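Local structure of putative Transcriptional Regulator (Rhodococcus sp., 2IA2) at residues Leu24-Cys29 with Ser40-Ala45; Gly64-Ala67 with Ala72-Leu75. The protein probably binds DNA as a transcriptional regulator of the IclR family, pairing an N-terminal helix-turn-helix domain with a C-terminal GAF-like domain. All blocks are in the same frame, centred on the assembly; numbering follows the deposited sequence.

Interaction 1 of 2, residues Leu24-Cys29 with Ser40-Ala45; sequences LAVIRC and SDVARA
Val-42 drives one methyl into a shallow hollow between Val-26 and Cys-29. Its CG1 faces the fork of the Val-26 isopropyl group, 4.2 Å from Val-26 CG1 and 4.3 Å from Val-26 CG2, and the sulfur, Cys-29 SG, flanks it from a third side, 4.4 Å from Val-42 CG1. The other methyl of the valine, CG2, rests against the same sulfur, with Val-42 CG2 to Cys-29 SG at 4.3 Å, which leaves SG beneath both methyls of Val-42. The first torsion of Val-42 (165°) sets CG1 anti to the backbone nitrogen and so presents that methyl to Val-26, and the two side chains cross at about a right angle. Farther along, Cys-29 turns its CB toward the second segment, and Ala-45 turns its own toward the first; the small methyl of Ala-45 lets the backbones approach, with Cys-29 CB and Ala-45 CB 3.9 Å apart. The contact is wholly apolar, and polar links lie at its border, where Arg-37 hydrogen-bonds the carbonyl of Cys-29 and forms a salt bridge with Asp-41. Thus the 24-29 segment packs on helix 39-46 within the helix-turn-helix domain. Helix 50-63 lies against both, Leu-57 touching both valines and Phe-56 and Leu-60 touching Val-26, while Arg-37 of strand 37-38 packs on Val-42 and Ala-45.

Interaction 2 of 2, residues Gly64-Ala67 with Ala72-Leu75; sequences GYVA and AFWL
Ala-67 and Trp-74 face each other as an antiparallel hydrogen-bonded pair, closed by two backbone bonds: Ala-67 N to Trp-74 O at 2.8 Å and Trp-74 N to Ala-67 O at 3.0 Å. The indole of Trp-74 then folds over its partner. From CB, the first torsion (57°) places CG between the backbone nitrogen and the carbonyl carbon, turning the ring back across the neighbouring strand. CG lies 4.1 Å from Ala-67 O, and this oxygen sits over one face of the indole, toward its rim, with CD2 and CE3 of Trp-74 each 3.7 Å from it; CZ3, farther out, still lies within 4.1 Å. From the same side the Ala-67 methyl comes in above the rim, beyond the NE1-CE2 edge, its CB 3.5 Å from Trp-74 NE1, and runs past CE2 to CZ2. Arg-36 adds a cation-pi contact to the indole. The next pair, Val-66 and Leu-75, is non-hydrogen-bonded and projects from the other face of the sheet. There Val-66 CG2 meets Leu-75 CD2 at 3.8 Å, while Val-66 CG1 comes to the edge of the Phe-73 ring, near its plane, and packs on Phe-73 CB; helix 50-63 covers this side through Leu-57, Leu-60 and Val-61. Gly-64, with positive phi, ends that helix in a Schellman motif, and the chain turns into strand 66-68. A short two-stranded hairpin following the helix-turn-helix in this way is the wing of a winged helix-turn-helix domain, the DNA-binding fold of IclR-family regulators.

Overall arrangement
Both interactions belong to the probable DNA-binding end of the chain, far from its centre, with their own centres about 12 Å apart. Interaction 1 is the buried one, a helix-to-helix contact made by small apolar groups alone. Interaction 2 joins two strands and buries more surface; its backbone hydrogen bonds fix the register, with an apolar face turned inward and an indole on the more exposed one. Helix 50-63 is common ground, its Leu-57 reaching both contacts. They also meet directly, Ile-27 O lying 3.6 Å from Leu-75 CD1. Across the dimer, Arg-28 hydrogen-bonds the hydroxyl of Tyr-65 of the second subunit, the reciprocal bond being weak, and Leu-24 packs on that same tyrosine.

Interaction 1 of 2, residues Leu24-Cys29 with Ser40-Ala45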
loop_
_atom_site.group_PDB
_atom_site.type_symbol
_atom_site.label_atom_id
_atom_site.label_comp_id
_atom_site.label_asym_id
_atom_site.label_seq_id
_atom_site.Cartn_x
_atom_site.Cartn_y
_atom_site.Cartn_z
ATOM N N LEU A 24 5.470 -7.236 19.436
ATOM C CA LEU A 24 4.695 -6.946 18.238
ATOM C C LEU A 24 3.197 -7.011 18.510
ATOM O O LEU A 24 2.439 -6.216 17.937
ATOM C CB LEU A 24 5.111 -7.885 17.063
ATOM C CG LEU A 24 6.574 -7.646 16.601
ATOM C CD1 LEU A 24 7.018 -8.734 15.628
ATOM C CD2 LEU A 24 6.702 -6.290 15.962
ATOM N N ALA A 25 2.761 -7.980 19.339
ATOM C CA ALA A 25 1.357 -8.130 19.681
ATOM C C ALA A 25 0.875 -6.917 20.430
ATOM O O ALA A 25 -0.275 -6.517 20.277
ATOM C CB ALA A 25 1.092 -9.432 20.509
ATOM N N VAL A 26 1.744 -6.333 21.241
ATOM C CA VAL A 26 1.424 -5.102 21.944
ATOM C C VAL A 26 1.202 -3.931 20.935
ATOM O O VAL A 26 0.217 -3.206 21.005
ATOM C CB VAL A 26 2.501 -4.759 23.031
ATOM C CG1 VAL A 26 2.321 -3.351 23.562
ATOM C CG2 VAL A 26 2.521 -5.812 24.209
ATOM N N ILE A 27 2.064 -3.791 19.942
ATOM C CA ILE A 27 1.888 -2.721 18.947
ATOM C C ILE A 27 0.574 -2.986 18.218
ATOM O O ILE A 27 -0.204 -2.046 18.019
ATOM C CB ILE A 27 3.039 -2.714 17.872
ATOM C CG1 ILE A 27 4.355 -2.272 18.509
ATOM C CG2 ILE A 27 2.675 -1.827 16.665
ATOM C CD1 ILE A 27 5.571 -2.408 17.589
ATOM N N ARG A 28 0.306 -4.256 17.860
ATOM C CA ARG A 28 -0.910 -4.594 17.080
ATOM C C ARG A 28 -2.231 -4.414 17.867
ATOM O O ARG A 28 -3.317 -4.382 17.261
ATOM C CB ARG A 28 -0.890 -6.082 16.602
ATOM C CG ARG A 28 0.212 -6.457 15.648
ATOM C CD ARG A 28 -0.090 -6.245 14.225
ATOM N NE ARG A 28 -1.382 -6.782 13.752
ATOM C CZ ARG A 28 -1.517 -7.885 13.015
ATOM N NH1 ARG A 28 -0.460 -8.617 12.712
ATOM N NH2 ARG A 28 -2.718 -8.252 12.579
ATOM N N CYS A 29 -2.162 -4.344 19.184
ATOM C CA CYS A 29 -3.402 -4.262 19.969
ATOM C C CYS A 29 -4.072 -2.873 19.931
ATOM O O CYS A 29 -5.208 -2.740 20.353
ATOM C CB CYS A 29 -3.229 -4.823 21.415
ATOM S SG CYS A 29 -2.620 -3.558 22.554
ATOM N N SER A 40 -3.648 -2.644 32.201
ATOM C CA SER A 40 -4.483 -3.842 32.356
ATOM C C SER A 40 -5.158 -4.194 31.021
ATOM O O SER A 40 -5.315 -5.383 30.668
ATOM C CB SER A 40 -5.563 -3.646 33.427
ATOM O OG SER A 40 -4.957 -3.480 34.697
ATOM N N ASP A 41 -5.560 -3.167 30.283
ATOM C CA ASP A 41 -6.254 -3.389 29.030
ATOM C C ASP A 41 -5.320 -3.915 27.938
ATOM O O ASP A 41 -5.722 -4.735 27.128
ATOM C CB ASP A 41 -6.976 -2.117 28.572
ATOM C CG ASP A 41 -7.990 -2.376 27.431
ATOM O OD1 ASP A 41 -8.868 -3.297 27.562
ATOM O OD2 ASP A 41 -7.937 -1.619 26.414
ATOM N N VAL A 42 -4.080 -3.462 27.925
ATOM C CA VAL A 42 -3.085 -4.027 27.020
ATOM C C VAL A 42 -2.805 -5.488 27.411
ATOM O O VAL A 42 -2.661 -6.335 26.521
ATOM C CB VAL A 42 -1.742 -3.237 27.072
ATOM C CG1 VAL A 42 -0.626 -4.011 26.437
ATOM C CG2 VAL A 42 -1.886 -1.888 26.423
ATOM N N ALA A 43 -2.678 -5.768 28.724
ATOM C CA ALA A 43 -2.486 -7.155 29.216
ATOM C C ALA A 43 -3.628 -8.039 28.706
ATOM O O ALA A 43 -3.402 -9.116 28.112
ATOM C CB ALA A 43 -2.427 -7.197 30.776
ATOM N N ARG A 44 -4.853 -7.603 28.956
ATOM C CA ARG A 44 -6.044 -8.334 28.506
ATOM C C ARG A 44 -6.071 -8.589 27.008
ATOM O O ARG A 44 -6.429 -9.655 26.567
ATOM C CB ARG A 44 -7.295 -7.557 28.862
ATOM C CG ARG A 44 -8.618 -8.362 28.802
ATOM C CD ARG A 44 -9.814 -7.404 28.754
ATOM N NE ARG A 44 -11.102 -8.086 28.966
ATOM C CZ ARG A 44 -12.299 -7.455 29.054
ATOM N NH1 ARG A 44 -12.375 -6.120 28.949
ATOM N NH2 ARG A 44 -13.440 -8.147 29.246
ATOM N N ALA A 45 -5.708 -7.591 26.219
ATOM C CA ALA A 45 -5.775 -7.689 24.756
ATOM C C ALA A 45 -4.721 -8.630 24.145
ATOM O O ALA A 45 -4.899 -9.110 23.010
ATOM C CB ALA A 45 -5.630 -6.311 24.155
#

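Interaction 2 of 2, residues Gly64-Ala67 with Ala72-Leu75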
loop_
_atom_site.group_PDB
_atom_site.type_symbol
_atom_site.label_atom_id
_atom_site.label_comp_id
_atom_site.label_asym_id
_atom_site.label_seq_id
_atom_site.Cartn_x
_atom_site.Cartn_y
_atom_site.Cartn_z
ATOM N N GLY A 64 10.679 4.644 21.625
ATOM C CA GLY A 64 10.024 5.751 20.904
ATOM C C GLY A 64 8.852 5.343 20.024
ATOM O O GLY A 64 8.290 6.185 19.286
ATOM N N TYR A 65 8.444 4.073 20.159
ATOM C CA TYR A 65 7.318 3.514 19.418
ATOM C C TYR A 65 6.009 3.721 20.166
ATOM O O TYR A 65 4.918 3.740 19.546
ATOM C CB TYR A 65 7.518 2.018 19.185
ATOM C CG TYR A 65 8.598 1.722 18.173
ATOM C CD1 TYR A 65 9.804 1.175 18.553
ATOM C CD2 TYR A 65 8.398 1.968 16.826
ATOM C CE1 TYR A 65 10.815 0.884 17.608
ATOM C CE2 TYR A 65 9.403 1.689 15.878
ATOM C CZ TYR A 65 10.599 1.154 16.274
ATOM O OH TYR A 65 11.584 0.912 15.325
ATOM N N VAL A 66 6.108 3.886 21.481
ATOM C CA VAL A 66 4.903 4.034 22.303
ATOM C C VAL A 66 5.130 5.267 23.118
ATOM O O VAL A 66 6.263 5.555 23.456
ATOM C CB VAL A 66 4.638 2.779 23.213
ATOM C CG1 VAL A 66 3.622 3.044 24.281
ATOM C CG2 VAL A 66 4.156 1.551 22.379
ATOM N N ALA A 67 4.057 6.006 23.401
ATOM C CA ALA A 67 4.111 7.103 24.360
ATOM C C ALA A 67 3.117 6.845 25.491
ATOM O O ALA A 67 2.181 6.031 25.355
ATOM C CB ALA A 67 3.830 8.425 23.678
ATOM N N ALA A 72 -2.431 5.775 30.506
ATOM C CA ALA A 72 -2.673 5.263 29.172
ATOM C C ALA A 72 -1.359 5.214 28.361
ATOM O O ALA A 72 -0.405 5.939 28.650
ATOM C CB ALA A 72 -3.779 6.125 28.456
ATOM N N PHE A 73 -1.334 4.333 27.362
ATOM C CA PHE A 73 -0.269 4.189 26.377
ATOM C C PHE A 73 -0.917 4.301 25.013
ATOM O O PHE A 73 -2.107 3.980 24.859
ATOM C CB PHE A 73 0.356 2.782 26.507
ATOM C CG PHE A 73 0.919 2.497 27.849
ATOM C CD1 PHE A 73 0.104 2.031 28.895
ATOM C CD2 PHE A 73 2.262 2.701 28.095
ATOM C CE1 PHE A 73 0.637 1.765 30.181
ATOM C CE2 PHE A 73 2.814 2.450 29.375
ATOM C CZ PHE A 73 1.996 1.986 30.429
ATOM N N TRP A 74 -0.157 4.773 24.028
ATOM C CA TRP A 74 -0.601 4.824 22.648
ATOM C C TRP A 74 0.613 4.792 21.719
ATOM O O TRP A 74 1.739 4.928 22.166
ATOM C CB TRP A 74 -1.441 6.098 22.388
ATOM C CG TRP A 74 -0.696 7.350 22.715
ATOM C CD1 TRP A 74 0.061 8.108 21.848
ATOM C CD2 TRP A 74 -0.592 7.998 24.003
ATOM N NE1 TRP A 74 0.608 9.177 22.506
ATOM C CE2 TRP A 74 0.232 9.146 23.822
ATOM C CE3 TRP A 74 -1.106 7.720 25.291
ATOM C CZ2 TRP A 74 0.548 10.036 24.885
ATOM C CZ3 TRP A 74 -0.798 8.598 26.339
ATOM C CH2 TRP A 74 0.022 9.747 26.127
ATOM N N LEU A 75 0.375 4.623 20.429
ATOM C CA LEU A 75 1.485 4.524 19.495
ATOM C C LEU A 75 1.912 5.888 18.994
ATOM O O LEU A 75 1.138 6.822 18.994
ATOM C CB LEU A 75 1.145 3.642 18.287
ATOM C CG LEU A 75 0.814 2.194 18.669
ATOM C CD1 LEU A 75 0.280 1.464 17.439
ATOM C CD2 LEU A 75 2.064 1.517 19.252
#